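Hypoxanthine-guanine phosphoribosyltransferase (PDB 3ACD) probably catalyses the magnesium-dependent salvage of hypoxanthine and guanine, transferring the phosphoribosyl group of 5-phospho-alpha-D-ribose 1-diphosphate to either base to give IMP or GMP and diphosphate. Local coordinates at residues S125-R137 and P143-V156. Sequence-based numbering, arbitrary orientation.
With IMP (inosinic acid), chain B.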
loop_
_atom_site.group_PDB
_atom_site.type_symbol
_atom_site.label_atom_id
_atom_site.label_comp_id
_atom_site.label_asym_id
_atom_site.label_seq_id
_atom_site.Cartn_x
_atom_site.Cartn_y
_atom_site.Cartn_z
ATOM N N SER A 125 20.462 10.132 6.851
ATOM C CA SER A 125 19.930 11.203 6.017
ATOM C C SER A 125 18.434 11.002 5.847
ATOM O O SER A 125 17.914 9.913 6.088
ATOM C CB SER A 125 20.595 11.205 4.637
ATOM O OG SER A 125 20.215 10.066 3.881
ATOM N N VAL A 126 17.748 12.063 5.443
ATOM C CA VAL A 126 16.313 11.995 5.221
ATOM C C VAL A 126 15.918 12.838 4.021
ATOM O O VAL A 126 16.275 14.013 3.933
ATOM C CB VAL A 126 15.503 12.522 6.433
ATOM C CG1 VAL A 126 14.006 12.420 6.134
ATOM C CG2 VAL A 126 15.849 11.740 7.687
ATOM N N ARG A 127 15.200 12.223 3.089
ATOM C CA ARG A 127 14.692 12.935 1.930
ATOM C C ARG A 127 13.202 12.647 1.869
ATOM O O ARG A 127 12.728 11.679 2.464
ATOM C CB ARG A 127 15.392 12.496 0.642
ATOM C CG ARG A 127 16.762 13.147 0.486
ATOM C CD ARG A 127 17.349 12.966 -0.905
ATOM N NE ARG A 127 18.622 13.673 -1.015
ATOM C CZ ARG A 127 19.377 13.704 -2.108
ATOM N NH1 ARG A 127 18.994 13.063 -3.204
ATOM N NH2 ARG A 127 20.521 14.377 -2.101
ATOM N N VAL A 128 12.464 13.488 1.159
ATOM C CA VAL A 128 11.021 13.331 1.073
ATOM C C VAL A 128 10.497 13.131 -0.342
ATOM O O VAL A 128 10.900 13.829 -1.273
ATOM C CB VAL A 128 10.311 14.569 1.682
ATOM C CG1 VAL A 128 8.803 14.458 1.512
ATOM C CG2 VAL A 128 10.673 14.702 3.152
ATOM N N ALA A 129 9.601 12.162 -0.490
ATOM C CA ALA A 129 8.956 11.890 -1.769
ATOM C C ALA A 129 7.472 12.123 -1.506
ATOM O O ALA A 129 6.918 11.577 -0.554
ATOM C CB ALA A 129 9.198 10.450 -2.200
ATOM N N ALA A 130 6.842 12.948 -2.334
ATOM C CA ALA A 130 5.426 13.256 -2.183
ATOM C C ALA A 130 4.779 13.291 -3.558
ATOM O O ALA A 130 5.345 13.843 -4.497
ATOM C CB ALA A 130 5.252 14.608 -1.492
ATOM N N LEU A 131 3.597 12.701 -3.686
ATOM C CA LEU A 131 2.927 12.701 -4.980
ATOM C C LEU A 131 2.485 14.108 -5.371
ATOM O O LEU A 131 2.679 14.524 -6.511
ATOM C CB LEU A 131 1.704 11.782 -4.966
ATOM C CG LEU A 131 0.965 11.694 -6.308
ATOM C CD1 LEU A 131 1.857 11.012 -7.352
ATOM C CD2 LEU A 131 -0.323 10.920 -6.127
ATOM N N LEU A 132 1.915 14.841 -4.417
ATOM C CA LEU A 132 1.411 16.186 -4.684
ATOM C C LEU A 132 1.819 17.222 -3.644
ATOM O O LEU A 132 2.238 16.885 -2.537
ATOM C CB LEU A 132 -0.117 16.158 -4.743
ATOM C CG LEU A 132 -0.796 15.143 -5.666
ATOM C CD1 LEU A 132 -2.272 15.042 -5.303
ATOM C CD2 LEU A 132 -0.616 15.557 -7.117
ATOM N N SER A 133 1.675 18.490 -4.013
ATOM C CA SER A 133 1.984 19.593 -3.117
ATOM C C SER A 133 1.175 20.820 -3.521
ATOM O O SER A 133 1.090 21.151 -4.707
ATOM C CB SER A 133 3.475 19.935 -3.155
ATOM O OG SER A 133 3.755 21.024 -2.283
ATOM N N LYS A 134 0.573 21.471 -2.527
ATOM C CA LYS A 134 -0.230 22.680 -2.726
ATOM C C LYS A 134 0.502 23.803 -1.989
ATOM O O LYS A 134 0.093 24.222 -0.903
ATOM C CB LYS A 134 -1.632 22.482 -2.135
ATOM C CG LYS A 134 -2.432 21.371 -2.812
ATOM C CD LYS A 134 -3.849 21.238 -2.260
ATOM C CE LYS A 134 -3.857 20.745 -0.820
ATOM N NZ LYS A 134 -5.241 20.477 -0.334
ATOM N N PRO A 135 1.596 24.305 -2.579
ATOM C CA PRO A 135 2.415 25.370 -1.996
ATOM C C PRO A 135 1.718 26.662 -1.573
ATOM O O PRO A 135 2.195 27.344 -0.667
ATOM C CB PRO A 135 3.496 25.594 -3.058
ATOM C CG PRO A 135 2.800 25.234 -4.330
ATOM C CD PRO A 135 2.061 23.980 -3.941
ATOM N N SER A 136 0.600 27.004 -2.206
ATOM C CA SER A 136 -0.097 28.230 -1.831
ATOM C C SER A 136 -0.700 28.095 -0.436
ATOM O O SER A 136 -1.115 29.081 0.167
ATOM C CB SER A 136 -1.193 28.573 -2.852
ATOM O OG SER A 136 -2.229 27.607 -2.878
ATOM N N ARG A 137 -0.724 26.866 0.078
ATOM C CA ARG A 137 -1.277 26.581 1.401
ATOM C C ARG A 137 -0.195 26.391 2.467
ATOM O O ARG A 137 -0.500 26.273 3.654
ATOM C CB ARG A 137 -2.136 25.313 1.333
ATOM C CG ARG A 137 -3.446 25.474 0.583
ATOM C CD ARG A 137 -4.576 25.791 1.548
ATOM N NE ARG A 137 -4.790 24.685 2.479
ATOM C CZ ARG A 137 -5.612 24.727 3.522
ATOM N NH1 ARG A 137 -6.307 25.827 3.776
ATOM N NH2 ARG A 137 -5.732 23.670 4.316
ATOM N N PRO A 143 10.877 20.345 3.086
ATOM C CA PRO A 143 11.471 19.915 1.825
ATOM C C PRO A 143 10.740 18.763 1.143
ATOM O O PRO A 143 10.129 17.918 1.800
ATOM C CB PRO A 143 12.876 19.514 2.244
ATOM C CG PRO A 143 12.614 18.863 3.573
ATOM C CD PRO A 143 11.648 19.829 4.232
ATOM N N ILE A 144 10.796 18.758 -0.182
ATOM C CA ILE A 144 10.220 17.692 -0.984
ATOM C C ILE A 144 11.242 17.505 -2.095
ATOM O O ILE A 144 11.305 18.295 -3.041
ATOM C CB ILE A 144 8.857 18.062 -1.604
ATOM C CG1 ILE A 144 7.861 18.451 -0.511
ATOM C CG2 ILE A 144 8.309 16.859 -2.375
ATOM C CD1 ILE A 144 6.477 18.798 -1.044
ATOM N N HIS A 145 12.058 16.468 -1.962
ATOM C CA HIS A 145 13.107 16.191 -2.934
ATOM C C HIS A 145 12.595 15.496 -4.183
ATOM O O HIS A 145 13.162 15.650 -5.265
ATOM C CB HIS A 145 14.195 15.348 -2.272
ATOM C CG HIS A 145 14.695 15.926 -0.986
ATOM N ND1 HIS A 145 13.973 15.866 0.185
ATOM C CD2 HIS A 145 15.816 16.633 -0.704
ATOM C CE1 HIS A 145 14.626 16.511 1.136
ATOM N NE2 HIS A 145 15.746 16.988 0.622
ATOM N N TYR A 146 11.523 14.729 -4.026
ATOM C CA TYR A 146 10.928 14.001 -5.137
ATOM C C TYR A 146 9.431 14.285 -5.151
ATOM O O TYR A 146 8.649 13.638 -4.452
ATOM C CB TYR A 146 11.201 12.507 -4.966
ATOM C CG TYR A 146 12.671 12.213 -4.815
ATOM C CD1 TYR A 146 13.537 12.302 -5.907
ATOM C CD2 TYR A 146 13.211 11.895 -3.570
ATOM C CE1 TYR A 146 14.907 12.084 -5.758
ATOM C CE2 TYR A 146 14.574 11.677 -3.410
ATOM C CZ TYR A 146 15.415 11.772 -4.506
ATOM O OH TYR A 146 16.761 11.557 -4.343
ATOM N N LEU A 147 9.044 15.266 -5.956
ATOM C CA LEU A 147 7.651 15.672 -6.053
ATOM C C LEU A 147 7.004 15.221 -7.349
ATOM O O LEU A 147 7.559 15.401 -8.430
ATOM C CB LEU A 147 7.547 17.195 -5.945
ATOM C CG LEU A 147 6.143 17.777 -6.120
ATOM C CD1 LEU A 147 5.232 17.266 -5.011
ATOM C CD2 LEU A 147 6.215 19.304 -6.107
ATOM N N GLY A 148 5.819 14.634 -7.235
ATOM C CA GLY A 148 5.122 14.194 -8.425
ATOM C C GLY A 148 4.579 15.390 -9.184
ATOM O O GLY A 148 4.999 15.668 -10.311
ATOM N N PHE A 149 3.663 16.118 -8.555
ATOM C CA PHE A 149 3.035 17.270 -9.198
ATOM C C PHE A 149 2.755 18.422 -8.239
ATOM O O PHE A 149 2.298 18.209 -7.113
ATOM C CB PHE A 149 1.690 16.854 -9.806
ATOM C CG PHE A 149 1.768 15.679 -10.735
ATOM C CD1 PHE A 149 2.007 15.862 -12.095
ATOM C CD2 PHE A 149 1.585 14.385 -10.253
ATOM C CE1 PHE A 149 2.059 14.767 -12.964
ATOM C CE2 PHE A 149 1.636 13.288 -11.111
ATOM C CZ PHE A 149 1.872 13.479 -12.468
ATOM N N GLU A 150 3.019 19.646 -8.687
ATOM C CA GLU A 150 2.700 20.809 -7.873
ATOM C C GLU A 150 1.331 21.240 -8.389
ATOM O O GLU A 150 1.141 21.383 -9.598
ATOM C CB GLU A 150 3.714 21.932 -8.080
ATOM C CG GLU A 150 3.349 23.200 -7.330
ATOM C CD GLU A 150 4.372 24.294 -7.514
ATOM O OE1 GLU A 150 5.430 24.241 -6.851
ATOM O OE2 GLU A 150 4.121 25.199 -8.337
ATOM N N ILE A 151 0.377 21.437 -7.487
ATOM C CA ILE A 151 -0.968 21.816 -7.906
ATOM C C ILE A 151 -1.527 23.042 -7.201
ATOM O O ILE A 151 -1.000 23.489 -6.181
ATOM C CB ILE A 151 -1.967 20.654 -7.683
ATOM C CG1 ILE A 151 -2.069 20.336 -6.187
ATOM C CG2 ILE A 151 -1.510 19.419 -8.450
ATOM C CD1 ILE A 151 -3.163 19.340 -5.827
ATOM N N GLU A 152 -2.604 23.582 -7.765
ATOM C CA GLU A 152 -3.271 24.738 -7.194
ATOM C C GLU A 152 -4.037 24.272 -5.960
ATOM O O GLU A 152 -4.190 23.069 -5.728
ATOM C CB GLU A 152 -4.249 25.347 -8.202
ATOM C CG GLU A 152 -5.366 24.406 -8.627
ATOM C CD GLU A 152 -6.381 25.071 -9.541
ATOM O OE1 GLU A 152 -7.063 26.016 -9.089
ATOM O OE2 GLU A 152 -6.496 24.649 -10.711
ATOM N N ASP A 153 -4.523 25.230 -5.181
ATOM C CA ASP A 153 -5.273 24.932 -3.969
ATOM C C ASP A 153 -6.638 24.326 -4.292
ATOM O O ASP A 153 -7.522 25.001 -4.819
ATOM C CB ASP A 153 -5.438 26.215 -3.149
ATOM C CG ASP A 153 -6.236 26.005 -1.880
ATOM O OD1 ASP A 153 -6.345 24.851 -1.416
ATOM O OD2 ASP A 153 -6.742 27.007 -1.333
ATOM N N ALA A 154 -6.795 23.044 -3.977
ATOM C CA ALA A 154 -8.044 22.329 -4.213
ATOM C C ALA A 154 -8.035 21.030 -3.415
ATOM O O ALA A 154 -6.967 20.497 -3.109
ATOM C CB ALA A 154 -8.201 22.022 -5.701
ATOM N N TYR A 155 -9.214 20.528 -3.055
ATOM C CA TYR A 155 -9.267 19.271 -2.320
ATOM C C TYR A 155 -9.270 18.151 -3.345
ATOM O O TYR A 155 -10.223 18.006 -4.116
ATOM C CB TYR A 155 -10.527 19.148 -1.464
ATOM C CG TYR A 155 -10.469 17.924 -0.571
ATOM C CD1 TYR A 155 -9.756 17.952 0.624
ATOM C CD2 TYR A 155 -11.038 16.714 -0.970
ATOM C CE1 TYR A 155 -9.599 16.810 1.399
ATOM C CE2 TYR A 155 -10.886 15.558 -0.201
ATOM C CZ TYR A 155 -10.162 15.616 0.982
ATOM O OH TYR A 155 -9.964 14.481 1.737
ATOM N N VAL A 156 -8.202 17.363 -3.353
ATOM C CA VAL A 156 -8.077 16.265 -4.295
ATOM C C VAL A 156 -8.336 14.915 -3.631
ATOM O O VAL A 156 -8.299 14.787 -2.407
ATOM C CB VAL A 156 -6.666 16.240 -4.934
ATOM C CG1 VAL A 156 -6.409 17.543 -5.685
ATOM C CG2 VAL A 156 -5.604 16.036 -3.855
HETATM P P IMP B . -0.718 19.024 5.987
HETATM O O1P IMP B . -1.556 20.242 6.010
HETATM O O2P IMP B . -0.155 18.741 7.462
HETATM O O3P IMP B . 0.508 19.238 4.963
HETATM O "O5'" IMP B . -1.635 17.788 5.483
HETATM C "C5'" IMP B . -1.376 16.482 5.993
HETATM C "C4'" IMP B . -2.382 15.464 5.451
HETATM O "O4'" IMP B . -3.638 16.114 5.089
HETATM C "C3'" IMP B . -1.888 14.872 4.111
HETATM O "O3'" IMP B . -0.931 13.831 4.312
HETATM C "C2'" IMP B . -3.208 14.331 3.536
HETATM O "O2'" IMP B . -3.505 13.030 4.052
HETATM C "C1'" IMP B . -4.245 15.360 4.018
HETATM N N9 IMP B . -4.621 16.240 2.887
HETATM C C8 IMP B . -4.223 17.539 2.668
HETATM N N7 IMP B . -4.754 17.992 1.563
HETATM C C5 IMP B . -5.509 17.021 1.007
HETATM C C6 IMP B . -6.318 16.917 -0.172
HETATM O O6 IMP B . -6.421 17.855 -0.944
HETATM N N1 IMP B . -6.964 15.730 -0.417
HETATM C C2 IMP B . -6.848 14.664 0.448
HETATM N N3 IMP B . -6.113 14.747 1.536
HETATM C C4 IMP B . -5.434 15.885 1.852
HETATM O O HOH W 1 -6.677 22.770 0.174
HETATM O O HOH W 2 -0.854 25.684 -4.517
HETATM O O HOH W 3 -3.893 27.938 -5.659
HETATM O O HOH W 4 -4.140 28.789 -1.298
#
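Lys134 reaches Ala154 at the pocket end of two parallel strands, neighbours in the central sheet of the type I phosphoribosyltransferase fold. Both strands turn a corner, at Leu131 and Gly148, and the pairing continues past it: Gly148 N bonds Ala130 O at the bend, and Ile151 N meets Ser133 O almost straight (176°) beyond it. At the far end the extended Arg127 chain crosses the His145 ring at about a right angle, its CG 3.7 Å from the ring centroid in a CH-pi contact. Beyond the ring, Arg127 NH1 donates to Tyr146 OH at 2.9 Å, in the guanidinium plane; that hydroxyl also bonds Asp33. His145 ND1 takes the N-H of Val128 (3.0 Å), tilted from the ring plane. Past the corner, Leu132 CD1 meets Val156 CG2 tip to tip. Lys134 lays CG against Ile151 CG1 (3.5 Å), and a bend at chi3 (-67°) carries NZ to the purine, where it donates to IMP N7 and O6 and, from above the carbonyl plane, to Ala154 O. The Tyr155 ring covers the base, IMP N1 lying 3.4 Å above the ring plane, offset toward the rim. Replacing Tyr155 by an alanine is likely to leave this purine face without aromatic cover, the base held mainly through its polar edge. There Val156 grips the base twice, N donating to IMP O6 at 3.0 Å and O accepting from IMP N1 at 2.6 Å.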